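Local coordinates for protein ESSC (Geobacillus thermodenitrificans, PDB 5FWH) that forms the N-terminal forkhead-associated (FHA) region of EssC, an FtsK/SpoIIIE-type ATPase component of the bacterial type VII secretion apparatus, at residues Ser2-Leu7 with Gln13-Thr18; Lys22-Gly27 with Glu31-Val36; Val108-Gln113 with Glu117-Arg122; Ala121-Arg126 with Ala140-Asn145; Gly67-Lys70 with Ser74-Ile77. One frame throughout, in Å; residues are numbered along the deposited sequence.

Interaction 1: Ser2-Leu7 with Gln13-Thr18; sequences SQLWVL and QLFSLT
Leu14 reaches the Trp5 indole because its CG stands anti to the backbone N (chi1 -162°). The two side chains run alongside each other. Leu14 CD1 sits over one face of the indole, 3.3 Å from the centroid of the six-membered ring, in a CH-pi contact. The other branch, CD2, lies 3.6 Å from Gln3 NE2, and that nitrogen is hydrogen-bonded to Gln167. On the sheet face of Leu4 and Phe15, Leu4 holds CG between its N and carbonyl carbon (chi1 38°). This sends CD2 to the Phe15 ring, near the ring plane, with 3.7 Å to Phe15 CD2. Leu4 CD2 also presses tightly on Leu17 CG at 3.3 Å, the two side chains crossing at about a right angle. Five backbone hydrogen bonds join the antiparallel strands. Leu4 and Phe15 exchange two, both 2.8 Å between N and O, and Val6 and Gln13 form the other two-bond pair. Leu17 N gives the fifth to Ser2 O. The arrangement is a beta hairpin, and its 11-16 arm is the outermost strand of its sheet within this chain. Strand 84-88 flanks the other side of strand 3-8, and its Ile86 touches Leu4 and Val6. Strand 34-35 packs on Phe15 and Gln13 from the facing sheet.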
# COMPACT_ATOMS: atom_id res chain seq x y z
N SER A 2 -6.61 10.03 -1.00
CA SER A 2 -7.14 9.41 0.19
C SER A 2 -7.40 7.99 -0.31
O SER A 2 -8.20 7.76 -1.24
CB SER A 2 -8.46 10.09 0.57
OG SER A 2 -9.14 9.43 1.63
N GLN A 3 -6.66 7.03 0.23
CA GLN A 3 -6.83 5.71 -0.26
C GLN A 3 -7.09 4.73 0.87
O GLN A 3 -6.58 4.90 1.99
CB GLN A 3 -5.63 5.30 -1.07
CG GLN A 3 -5.50 6.16 -2.33
CD GLN A 3 -4.33 5.78 -3.23
OE1 GLN A 3 -4.49 5.66 -4.47
NE2 GLN A 3 -3.16 5.65 -2.65
N LEU A 4 -7.94 3.75 0.58
CA LEU A 4 -8.01 2.57 1.45
C LEU A 4 -7.40 1.40 0.78
O LEU A 4 -7.52 1.15 -0.43
CB LEU A 4 -9.40 2.17 1.95
CG LEU A 4 -10.68 2.25 1.14
CD1 LEU A 4 -11.76 1.55 1.94
CD2 LEU A 4 -11.07 3.69 0.89
N TRP A 5 -6.85 0.62 1.65
CA TRP A 5 -6.25 -0.63 1.31
C TRP A 5 -7.16 -1.65 1.85
O TRP A 5 -7.48 -1.60 3.04
CB TRP A 5 -4.94 -0.70 2.00
CG TRP A 5 -4.17 0.53 1.80
CD1 TRP A 5 -4.49 1.83 2.19
CD2 TRP A 5 -2.91 0.58 1.27
NE1 TRP A 5 -3.49 2.66 1.92
CE2 TRP A 5 -2.51 1.93 1.29
CE3 TRP A 5 -2.07 -0.37 0.73
CZ2 TRP A 5 -1.32 2.34 0.77
CZ3 TRP A 5 -0.92 0.04 0.23
CH2 TRP A 5 -0.54 1.38 0.27
N VAL A 6 -7.49 -2.58 1.01
CA VAL A 6 -8.28 -3.74 1.37
C VAL A 6 -7.42 -5.04 1.16
O VAL A 6 -7.06 -5.42 0.07
CB VAL A 6 -9.55 -3.75 0.54
CG1 VAL A 6 -10.42 -4.98 0.85
CG2 VAL A 6 -10.28 -2.43 0.76
N LEU A 7 -7.08 -5.64 2.27
CA LEU A 7 -6.26 -6.79 2.36
C LEU A 7 -7.11 -7.98 2.79
O LEU A 7 -7.85 -7.90 3.74
CB LEU A 7 -5.14 -6.59 3.39
CG LEU A 7 -4.19 -5.42 3.03
CD1 LEU A 7 -4.64 -4.12 3.74
CD2 LEU A 7 -2.76 -5.75 3.45
N GLN A 13 -6.09 -4.78 -2.47
CA GLN A 13 -6.68 -3.80 -3.42
C GLN A 13 -6.55 -2.43 -2.79
O GLN A 13 -6.72 -2.30 -1.57
CB GLN A 13 -8.15 -4.01 -3.57
CG GLN A 13 -8.50 -5.27 -4.30
CD GLN A 13 -9.96 -5.33 -4.71
OE1 GLN A 13 -10.55 -4.37 -5.24
NE2 GLN A 13 -10.54 -6.51 -4.52
N LEU A 14 -6.30 -1.44 -3.64
CA LEU A 14 -6.18 -0.03 -3.26
C LEU A 14 -7.36 0.67 -3.91
O LEU A 14 -7.69 0.39 -5.04
CB LEU A 14 -4.82 0.48 -3.76
CG LEU A 14 -4.25 1.75 -3.18
CD1 LEU A 14 -3.80 1.48 -1.76
CD2 LEU A 14 -3.09 2.30 -3.97
N PHE A 15 -8.08 1.48 -3.15
CA PHE A 15 -9.25 2.19 -3.66
C PHE A 15 -9.21 3.64 -3.22
O PHE A 15 -9.05 3.93 -2.02
CB PHE A 15 -10.48 1.55 -3.07
CG PHE A 15 -11.73 2.26 -3.39
CD1 PHE A 15 -12.40 1.98 -4.56
CD2 PHE A 15 -12.23 3.25 -2.55
CE1 PHE A 15 -13.56 2.66 -4.89
CE2 PHE A 15 -13.40 3.92 -2.85
CZ PHE A 15 -14.06 3.63 -4.02
N SER A 16 -9.40 4.55 -4.17
CA SER A 16 -9.37 6.00 -3.93
C SER A 16 -10.72 6.57 -3.49
O SER A 16 -11.74 6.28 -4.09
CB SER A 16 -8.92 6.74 -5.21
OG SER A 16 -7.54 6.56 -5.44
N LEU A 17 -10.70 7.44 -2.50
CA LEU A 17 -11.87 8.06 -1.90
C LEU A 17 -12.22 9.46 -2.42
O LEU A 17 -12.80 10.23 -1.67
CB LEU A 17 -11.65 8.17 -0.38
CG LEU A 17 -11.77 6.83 0.30
CD1 LEU A 17 -11.54 6.96 1.78
CD2 LEU A 17 -13.14 6.23 -0.01
N THR A 18 -11.85 9.78 -3.66
CA THR A 18 -12.25 11.01 -4.41
C THR A 18 -12.98 12.11 -3.60
O THR A 18 -14.16 11.93 -3.24
CB THR A 18 -13.06 10.68 -5.72
OG1 THR A 18 -14.45 10.51 -5.44
CG2 THR A 18 -12.53 9.41 -6.42

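Interaction 2: Lys22-Gly27 with Glu31-Val36; sequences KVIVIG and EHHVTV
His32 and His33 lie against strand 23-27 at one end of this contact, and Val34 and Val36 at the other. The tight part is the backbone. Gly27 N donates to Val34 O at 3.1 Å. Val36 N donates to Gly27 O at 2.8 Å. Val34 N reaches Val25 O, which also takes a weak bond from His33 N. Gly27 lets the chain come close to the His32 imidazole, with Gly27 CA 3.3 Å from His32 ND1. Val25 CG1 approaches the same ring at 3.4 Å from His32 CD2. His32 CG is turned beside its N (chi1 -71°), which carries the ring to Val25 and Gly27. On the buried face, Ile26 lies alongside Val34 and Val36, with 4.1 Å between Ile26 CG1 and Val34 CB. The looser part is at His33. Ile24 CB stands over one face of that ring, 3.9 Å from its centroid, in a CH-pi contact. His33 NE2 has a weak hydrogen bond to Glu21. Val23 is exposed and gives little to the contact. Ile26 and Val36 also meet Met84 of strand 84-88 across the sandwich. Two neighbouring parallel strands, 23-27 and 34-35, thus close one edge of a mixed sheet. The setting fits the beta sandwich of the FHA fold.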
# COMPACT_ATOMS: atom_id res chain seq x y z
N LYS A 22 -18.93 9.37 -0.91
CA LYS A 22 -19.22 9.75 0.51
C LYS A 22 -19.55 8.56 1.47
O LYS A 22 -19.17 8.59 2.67
CB LYS A 22 -20.35 10.80 0.56
CG LYS A 22 -20.06 12.09 -0.24
CD LYS A 22 -21.23 13.08 -0.29
CE LYS A 22 -21.10 14.19 0.74
NZ LYS A 22 -21.09 13.65 2.13
N VAL A 23 -20.27 7.55 0.96
CA VAL A 23 -20.49 6.27 1.65
C VAL A 23 -20.25 5.10 0.68
O VAL A 23 -21.02 4.90 -0.26
CB VAL A 23 -21.90 6.17 2.26
CG1 VAL A 23 -22.95 6.77 1.33
CG2 VAL A 23 -22.24 4.73 2.69
N ILE A 24 -19.17 4.33 0.90
CA ILE A 24 -18.78 3.29 -0.02
C ILE A 24 -18.95 1.96 0.63
O ILE A 24 -19.02 1.88 1.83
CB ILE A 24 -17.35 3.44 -0.59
CG1 ILE A 24 -16.25 3.08 0.41
CG2 ILE A 24 -17.12 4.84 -1.16
CD1 ILE A 24 -15.36 1.98 -0.09
N VAL A 25 -19.01 0.93 -0.19
CA VAL A 25 -19.34 -0.40 0.27
C VAL A 25 -18.40 -1.41 -0.39
O VAL A 25 -18.09 -1.37 -1.64
CB VAL A 25 -20.83 -0.77 0.09
CG1 VAL A 25 -21.28 -0.55 -1.34
CG2 VAL A 25 -21.09 -2.23 0.52
N ILE A 26 -17.93 -2.29 0.48
CA ILE A 26 -17.09 -3.38 0.14
C ILE A 26 -17.97 -4.53 0.35
O ILE A 26 -18.46 -4.76 1.48
CB ILE A 26 -15.89 -3.55 1.13
CG1 ILE A 26 -15.09 -2.26 1.21
CG2 ILE A 26 -15.02 -4.79 0.79
CD1 ILE A 26 -14.18 -2.19 2.42
N GLY A 27 -18.07 -5.32 -0.71
CA GLY A 27 -18.91 -6.48 -0.78
C GLY A 27 -18.46 -7.39 -1.89
O GLY A 27 -17.32 -7.28 -2.35
N GLU A 31 -21.14 -4.45 -8.68
CA GLU A 31 -21.63 -3.07 -8.49
C GLU A 31 -20.95 -2.32 -7.33
O GLU A 31 -20.70 -1.13 -7.43
CB GLU A 31 -23.16 -3.07 -8.30
CG GLU A 31 -23.62 -3.57 -6.94
CD GLU A 31 -25.00 -4.20 -6.91
OE1 GLU A 31 -25.87 -3.79 -7.72
OE2 GLU A 31 -25.22 -5.11 -6.06
N HIS A 32 -20.59 -3.04 -6.27
CA HIS A 32 -19.96 -2.42 -5.11
C HIS A 32 -18.71 -1.66 -5.46
O HIS A 32 -18.10 -1.90 -6.48
CB HIS A 32 -19.61 -3.46 -4.06
CG HIS A 32 -20.80 -4.02 -3.38
ND1 HIS A 32 -20.93 -5.37 -3.12
CD2 HIS A 32 -21.93 -3.44 -2.92
CE1 HIS A 32 -22.06 -5.58 -2.48
NE2 HIS A 32 -22.70 -4.42 -2.37
N HIS A 33 -18.33 -0.76 -4.58
CA HIS A 33 -17.15 0.01 -4.80
C HIS A 33 -15.91 -0.86 -4.82
O HIS A 33 -15.06 -0.74 -5.72
CB HIS A 33 -17.07 1.10 -3.77
CG HIS A 33 -18.18 2.07 -3.91
ND1 HIS A 33 -19.41 1.88 -3.34
CD2 HIS A 33 -18.28 3.20 -4.67
CE1 HIS A 33 -20.22 2.87 -3.69
NE2 HIS A 33 -19.56 3.67 -4.51
N VAL A 34 -15.79 -1.77 -3.84
CA VAL A 34 -14.65 -2.70 -3.83
C VAL A 34 -15.26 -4.10 -3.76
O VAL A 34 -16.06 -4.35 -2.84
CB VAL A 34 -13.70 -2.41 -2.63
CG1 VAL A 34 -12.64 -3.51 -2.49
CG2 VAL A 34 -13.00 -1.07 -2.77
N THR A 35 -14.92 -4.95 -4.73
CA THR A 35 -15.51 -6.30 -4.98
C THR A 35 -14.54 -7.37 -4.50
O THR A 35 -13.52 -7.59 -5.13
CB THR A 35 -15.76 -6.60 -6.51
OG1 THR A 35 -16.60 -5.62 -7.14
CG2 THR A 35 -16.34 -7.99 -6.72
N VAL A 36 -14.85 -8.01 -3.37
CA VAL A 36 -14.21 -9.24 -2.94
C VAL A 36 -15.18 -10.41 -3.16
O VAL A 36 -16.07 -10.66 -2.35
CB VAL A 36 -13.87 -9.21 -1.45
CG1 VAL A 36 -13.13 -10.50 -1.08
CG2 VAL A 36 -13.06 -7.94 -1.10

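Interaction 3: Val108-Gln113 with Glu117-Arg122; sequences VSNDPQ and ETTNAR
Asp111 and Arg122 form the salt bridge of this contact. Arg122 extends from a CG anti to N (chi1 162°) and bends at chi3 (-70°), which brings the guanidinium back to Asp111. Arg122 NH1 and NH2 both bond Asp111 OD2, each at 3.1 Å, an end-on grip on a single oxygen. NH1 lies at the syn lone pair of Asp111 OD2, and NH2 comes from above the carboxylate plane. The two flat groups stand nearly perpendicular, 88° apart. Ser109 OG adds a third bond to Asp111 OD2 at 2.8 Å, on the anti lone pair. Three donors should favour the charged carboxylate. Ser109 CB also lies over one face of the guanidinium. In the backbone, Thr118 N donates to Ser109 O at 3.1 Å. Within 117-122, the side-chain oxygen Thr118 OG1 accepts from Asn120 N at 2.6 Å, an ST turn. Apolar contact is small: Val108 CG1 meets Thr118 CG2 at 3.6 Å. In phosphothreonine-binding FHA domains, loops like these commonly line the ligand site, but a similar role here is not established. Strand 105-109 lies between strands 116-117 and 123-128, and Val108 pairs with Phe123 through the backbone. From the facing sheet, strand 166-170 packs Phe168 on Val108 and Met166 on Thr118.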
# COMPACT_ATOMS: atom_id res chain seq x y z
N VAL A 108 15.05 -1.56 2.03
CA VAL A 108 13.89 -0.92 2.58
C VAL A 108 13.57 -1.72 3.83
O VAL A 108 13.18 -2.87 3.75
CB VAL A 108 12.72 -1.01 1.61
CG1 VAL A 108 11.56 -0.27 2.22
CG2 VAL A 108 13.10 -0.31 0.27
N SER A 109 13.79 -1.12 4.99
CA SER A 109 13.50 -1.75 6.28
C SER A 109 13.68 -0.74 7.40
O SER A 109 13.80 0.46 7.17
CB SER A 109 14.47 -2.89 6.51
OG SER A 109 15.73 -2.31 6.78
N ASN A 110 13.66 -1.23 8.63
CA ASN A 110 13.77 -0.38 9.76
C ASN A 110 15.14 -0.38 10.32
O ASN A 110 15.37 0.33 11.28
CB ASN A 110 12.79 -0.73 10.85
CG ASN A 110 12.57 0.43 11.77
OD1 ASN A 110 12.37 1.56 11.30
ND2 ASN A 110 12.68 0.20 13.04
N ASP A 111 16.05 -1.11 9.68
CA ASP A 111 17.46 -1.06 10.05
C ASP A 111 18.06 0.34 9.88
O ASP A 111 17.70 1.08 8.88
CB ASP A 111 18.26 -2.06 9.23
CG ASP A 111 17.80 -3.47 9.45
OD1 ASP A 111 18.25 -4.13 10.44
OD2 ASP A 111 16.96 -3.92 8.65
N PRO A 112 19.02 0.70 10.79
CA PRO A 112 19.73 1.96 10.79
C PRO A 112 20.37 2.29 9.46
O PRO A 112 20.40 3.45 9.11
CB PRO A 112 20.85 1.75 11.80
CG PRO A 112 20.27 0.80 12.76
CD PRO A 112 19.51 -0.16 11.89
N GLN A 113 20.86 1.27 8.76
CA GLN A 113 21.55 1.47 7.49
C GLN A 113 20.68 1.30 6.23
O GLN A 113 21.23 1.24 5.12
CB GLN A 113 22.80 0.59 7.47
CG GLN A 113 23.68 0.79 8.75
CD GLN A 113 24.06 2.25 8.99
OE1 GLN A 113 23.99 2.77 10.10
NE2 GLN A 113 24.48 2.91 7.94
N GLU A 117 14.02 4.26 5.07
CA GLU A 117 13.67 3.84 6.44
C GLU A 117 12.17 3.85 6.70
O GLU A 117 11.51 4.89 6.52
CB GLU A 117 14.37 4.69 7.48
CG GLU A 117 15.84 4.30 7.68
CD GLU A 117 16.52 5.11 8.78
OE1 GLU A 117 16.99 6.23 8.46
OE2 GLU A 117 16.59 4.60 9.95
N THR A 118 11.66 2.70 7.14
CA THR A 118 10.25 2.53 7.39
C THR A 118 10.02 1.34 8.32
O THR A 118 10.73 0.32 8.26
CB THR A 118 9.44 2.34 6.07
OG1 THR A 118 8.13 1.85 6.36
CG2 THR A 118 10.13 1.32 5.09
N THR A 119 9.01 1.50 9.17
CA THR A 119 8.49 0.41 9.97
C THR A 119 7.35 -0.26 9.23
O THR A 119 6.72 -1.12 9.79
CB THR A 119 7.96 0.92 11.33
OG1 THR A 119 6.74 1.65 11.14
CG2 THR A 119 8.97 1.79 12.03
N ASN A 120 7.07 0.13 7.97
CA ASN A 120 5.94 -0.43 7.18
C ASN A 120 6.23 -1.60 6.24
O ASN A 120 5.29 -2.26 5.81
CB ASN A 120 5.29 0.66 6.29
CG ASN A 120 4.95 1.91 7.05
OD1 ASN A 120 5.20 3.02 6.56
ND2 ASN A 120 4.40 1.76 8.25
N ALA A 121 7.50 -1.82 5.90
CA ALA A 121 7.89 -2.74 4.84
C ALA A 121 9.27 -3.23 5.12
O ALA A 121 10.02 -2.55 5.74
CB ALA A 121 7.91 -1.99 3.50
N ARG A 122 9.62 -4.38 4.60
CA ARG A 122 10.96 -4.83 4.67
C ARG A 122 11.23 -5.63 3.41
O ARG A 122 10.68 -6.71 3.28
CB ARG A 122 11.16 -5.67 5.98
CG ARG A 122 12.39 -6.56 6.00
CD ARG A 122 12.50 -7.35 7.31
NE ARG A 122 12.83 -6.43 8.39
CZ ARG A 122 14.05 -5.94 8.64
NH1 ARG A 122 15.11 -6.29 7.91
NH2 ARG A 122 14.22 -5.08 9.63

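Interaction 4: Ala121-Arg126 with Ala140-Asn145; sequences ARFSLR and APLFLN
Leu142 and Ala140 bury most of the surface here, and Phe123 comes next. Leu142 meets Phe123 with both of its methyl branches. CD2 is the nearer, 3.7 Å from Phe123 CG and an equal 3.7 Å from Phe123 CB. CD1 lies 4.0 Å from Phe123 CE2. CD2 approaches the ring obliquely, and the two side chains cross at about a right angle. Phe123 has CG lodged between its backbone N and carbonyl carbon (chi1 63°), while Leu142 extends with CG anti to N (chi1 -178°). These torsions turn the two groups toward each other between the facing sheets. Leu125 CG of the same strand lies in plane at the edge of the Phe123 ring. Ala140 sets its CB against the backbone and CB of Arg122. It is 3.5 Å from Arg122 N and 3.7 Å from Arg122 CB, while the guanidinium leads away to its salt bridge with Asp111. No hydrogen bond crosses the contact, so it rests on apolar packing. Of the residues that touch, Ala121, Phe123 and Leu142 are buried. The contact joins two sheets of one beta sandwich, as expected for an FHA domain. Strand 123-128 sits between strands 105-109 and 131-136. After strand 131-136 the chain crosses to the facing sheet, where strand 143-144 lies between 147-148 and 161-163. Phe168 of that sheet makes an edge-to-face stack with Phe123.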
# COMPACT_ATOMS: atom_id res chain seq x y z
N ALA A 121 7.50 -1.82 5.90
CA ALA A 121 7.89 -2.74 4.84
C ALA A 121 9.27 -3.23 5.12
O ALA A 121 10.02 -2.55 5.74
CB ALA A 121 7.91 -1.99 3.50
N ARG A 122 9.62 -4.38 4.60
CA ARG A 122 10.96 -4.83 4.67
C ARG A 122 11.23 -5.63 3.41
O ARG A 122 10.68 -6.71 3.28
CB ARG A 122 11.16 -5.67 5.98
CG ARG A 122 12.39 -6.56 6.00
CD ARG A 122 12.50 -7.35 7.31
NE ARG A 122 12.83 -6.43 8.39
CZ ARG A 122 14.05 -5.94 8.64
NH1 ARG A 122 15.11 -6.29 7.91
NH2 ARG A 122 14.22 -5.08 9.63
N PHE A 123 12.14 -5.18 2.58
CA PHE A 123 12.43 -5.91 1.34
C PHE A 123 13.67 -5.31 0.73
O PHE A 123 14.11 -4.30 1.19
CB PHE A 123 11.21 -5.86 0.37
CG PHE A 123 10.83 -4.46 -0.11
CD1 PHE A 123 11.38 -3.92 -1.30
CD2 PHE A 123 9.84 -3.71 0.55
CE1 PHE A 123 11.05 -2.65 -1.75
CE2 PHE A 123 9.46 -2.44 0.04
CZ PHE A 123 10.10 -1.90 -1.07
N SER A 124 14.30 -5.94 -0.24
CA SER A 124 15.40 -5.26 -0.89
C SER A 124 15.16 -5.22 -2.35
O SER A 124 14.35 -5.96 -2.84
CB SER A 124 16.76 -5.88 -0.54
OG SER A 124 16.87 -7.15 -1.09
N LEU A 125 15.77 -4.26 -3.02
CA LEU A 125 15.73 -4.14 -4.49
C LEU A 125 17.16 -4.31 -5.01
O LEU A 125 18.08 -3.66 -4.51
CB LEU A 125 15.19 -2.80 -4.88
CG LEU A 125 13.73 -2.49 -4.46
CD1 LEU A 125 13.39 -1.08 -4.91
CD2 LEU A 125 12.72 -3.33 -5.15
N ARG A 126 17.34 -5.16 -6.01
CA ARG A 126 18.66 -5.38 -6.57
C ARG A 126 18.69 -5.37 -8.06
O ARG A 126 17.86 -6.00 -8.73
CB ARG A 126 19.16 -6.75 -6.19
CG ARG A 126 19.77 -6.76 -4.84
CD ARG A 126 20.22 -8.15 -4.50
NE ARG A 126 20.17 -8.26 -3.06
CZ ARG A 126 20.08 -9.40 -2.39
NH1 ARG A 126 20.08 -10.60 -2.99
NH2 ARG A 126 20.01 -9.30 -1.06
N ALA A 140 7.59 -9.39 6.55
CA ALA A 140 6.77 -8.24 6.06
C ALA A 140 5.92 -8.52 4.77
O ALA A 140 6.50 -8.82 3.72
CB ALA A 140 7.67 -7.03 5.83
N PRO A 141 4.57 -8.46 4.86
CA PRO A 141 3.79 -8.72 3.63
C PRO A 141 3.87 -7.60 2.61
O PRO A 141 3.64 -6.43 2.97
CB PRO A 141 2.35 -8.90 4.13
CG PRO A 141 2.37 -8.64 5.60
CD PRO A 141 3.77 -8.74 6.07
N LEU A 142 4.19 -7.97 1.37
CA LEU A 142 4.44 -7.03 0.26
C LEU A 142 3.69 -7.43 -1.01
O LEU A 142 3.67 -8.67 -1.34
CB LEU A 142 5.93 -7.06 0.01
CG LEU A 142 6.44 -6.12 -1.06
CD1 LEU A 142 6.20 -4.66 -0.72
CD2 LEU A 142 7.92 -6.40 -1.21
N PHE A 143 3.11 -6.48 -1.73
CA PHE A 143 2.25 -6.87 -2.87
C PHE A 143 2.75 -6.29 -4.19
O PHE A 143 3.09 -5.12 -4.31
CB PHE A 143 0.77 -6.51 -2.62
CG PHE A 143 0.22 -7.09 -1.30
CD1 PHE A 143 0.56 -6.51 -0.09
CD2 PHE A 143 -0.55 -8.23 -1.29
CE1 PHE A 143 0.08 -7.04 1.16
CE2 PHE A 143 -1.00 -8.80 -0.10
CZ PHE A 143 -0.67 -8.24 1.14
N LEU A 144 2.79 -7.13 -5.21
CA LEU A 144 3.21 -6.70 -6.58
C LEU A 144 2.00 -6.74 -7.41
O LEU A 144 1.48 -7.82 -7.65
CB LEU A 144 4.24 -7.66 -7.15
CG LEU A 144 4.63 -7.48 -8.61
CD1 LEU A 144 5.26 -6.12 -8.77
CD2 LEU A 144 5.57 -8.64 -9.03
N ASN A 145 1.56 -5.56 -7.82
CA ASN A 145 0.30 -5.39 -8.56
C ASN A 145 -0.88 -6.06 -7.81
O ASN A 145 -1.61 -6.82 -8.39
CB ASN A 145 0.47 -5.93 -10.01
CG ASN A 145 1.65 -5.27 -10.78
OD1 ASN A 145 2.44 -5.95 -11.43
ND2 ASN A 145 1.77 -3.96 -10.66

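Interaction 5: Gly67-Lys70 with Ser74-Ile77; sequences GELK and SITI
Leu69 sets its CD2 methyl over one face of the peptide group between Ser74 and Ile75. The methyl is 3.4 Å from Ser74 C and 3.6 Å from Ile75 N. This peptide is the flat group that matters, since no aromatic ring takes part. Along the strand edge, the backbone of Ile75 is hydrogen-bonded to Ile86 of strand 84-88. The same Leu69 CD2 also meets Ile75 CB at 3.8 Å. Leu69 CG lies beside its backbone N, anti to the carbonyl carbon (chi1 -64°), which carries CD2 to residues 74-75. Ile75 points back at strand 67-69. Its CD1 ends 4.1 Å from Gly67 CA, where the lack of a side chain gives it room. The two strand axes come no nearer than 7.4 Å and their directions differ by 146°. They are edge strands of the two different sheets of one sandwich. Strand 67-69 pairs instead with strand 57-60, and Leu69 O is bonded to Thr56 OG1. No hydrogen bond or charge pair crosses the contact. Its chemistry is therefore apolar and weakly directional: the sheet edges meet through methyl contacts with a peptide face and a side chain, without strand pairing.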
# COMPACT_ATOMS: atom_id res chain seq x y z
N GLY A 67 -16.10 0.42 14.18
CA GLY A 67 -14.86 1.17 14.35
C GLY A 67 -14.87 2.53 13.68
O GLY A 67 -15.83 2.93 13.03
N GLU A 68 -13.79 3.25 13.89
CA GLU A 68 -13.54 4.44 13.14
C GLU A 68 -12.10 4.38 12.79
O GLU A 68 -11.32 3.93 13.60
CB GLU A 68 -13.79 5.67 13.98
CG GLU A 68 -15.20 5.73 14.50
CD GLU A 68 -15.53 7.06 15.15
OE1 GLU A 68 -14.64 7.98 15.15
OE2 GLU A 68 -16.68 7.19 15.64
N LEU A 69 -11.74 4.82 11.59
CA LEU A 69 -10.39 4.82 11.19
C LEU A 69 -9.91 6.25 11.12
O LEU A 69 -10.51 7.12 10.46
CB LEU A 69 -10.22 4.13 9.81
CG LEU A 69 -10.56 2.65 9.74
CD1 LEU A 69 -10.71 2.23 8.32
CD2 LEU A 69 -9.48 1.82 10.48
N LYS A 70 -8.78 6.49 11.77
CA LYS A 70 -8.07 7.73 11.65
C LYS A 70 -7.02 7.53 10.59
O LYS A 70 -6.76 6.40 10.15
CB LYS A 70 -7.41 8.11 12.99
CG LYS A 70 -8.41 8.21 14.12
CD LYS A 70 -7.89 8.97 15.35
CE LYS A 70 -6.43 8.66 15.71
NZ LYS A 70 -6.17 7.22 16.03
N SER A 74 -5.74 1.15 10.80
CA SER A 74 -6.34 0.02 10.09
C SER A 74 -7.26 -0.66 11.02
O SER A 74 -7.20 -0.36 12.24
CB SER A 74 -5.30 -1.01 9.63
OG SER A 74 -4.73 -1.64 10.78
N ILE A 75 -8.11 -1.51 10.45
CA ILE A 75 -8.97 -2.37 11.22
C ILE A 75 -9.09 -3.77 10.61
O ILE A 75 -9.15 -3.95 9.39
CB ILE A 75 -10.38 -1.74 11.35
CG1 ILE A 75 -11.15 -2.39 12.50
CG2 ILE A 75 -11.14 -1.81 10.02
CD1 ILE A 75 -12.45 -1.69 12.79
N THR A 76 -9.16 -4.74 11.48
CA THR A 76 -9.23 -6.12 11.04
C THR A 76 -10.61 -6.61 11.44
O THR A 76 -11.15 -6.20 12.44
CB THR A 76 -8.12 -6.93 11.69
OG1 THR A 76 -6.91 -6.26 11.43
CG2 THR A 76 -8.04 -8.32 11.10
N ILE A 77 -11.19 -7.45 10.62
CA ILE A 77 -12.63 -7.71 10.69
C ILE A 77 -12.88 -9.11 10.21
O ILE A 77 -12.25 -9.54 9.27
CB ILE A 77 -13.51 -6.72 9.85
CG1 ILE A 77 -13.17 -6.70 8.34
CG2 ILE A 77 -13.37 -5.28 10.35
CD1 ILE A 77 -14.15 -7.42 7.44

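In the fold
From the N terminus, interaction 1 closes a hairpin, and interaction 2 then closes the short loop joining strand 23-27 to 34-35. The two touch through Gln13 and Phe15 against Val34 and Thr35, which links the facing sheets of the first sandwich. Interaction 5 follows, closing the turn that carries the chain from one of these sheets to the other. The second sandwich begins later. Interaction 3 closes the loop after strand 105-109, and interaction 4 begins on its end, sharing Ala121 and Arg122. Interaction 4 spans a longer excursion through strand 131-136 and joins the second pair of sheets. No contact nests inside another. Leu7 packs on Phe143, so interactions 1 and 4 meet where the two sandwiches adjoin.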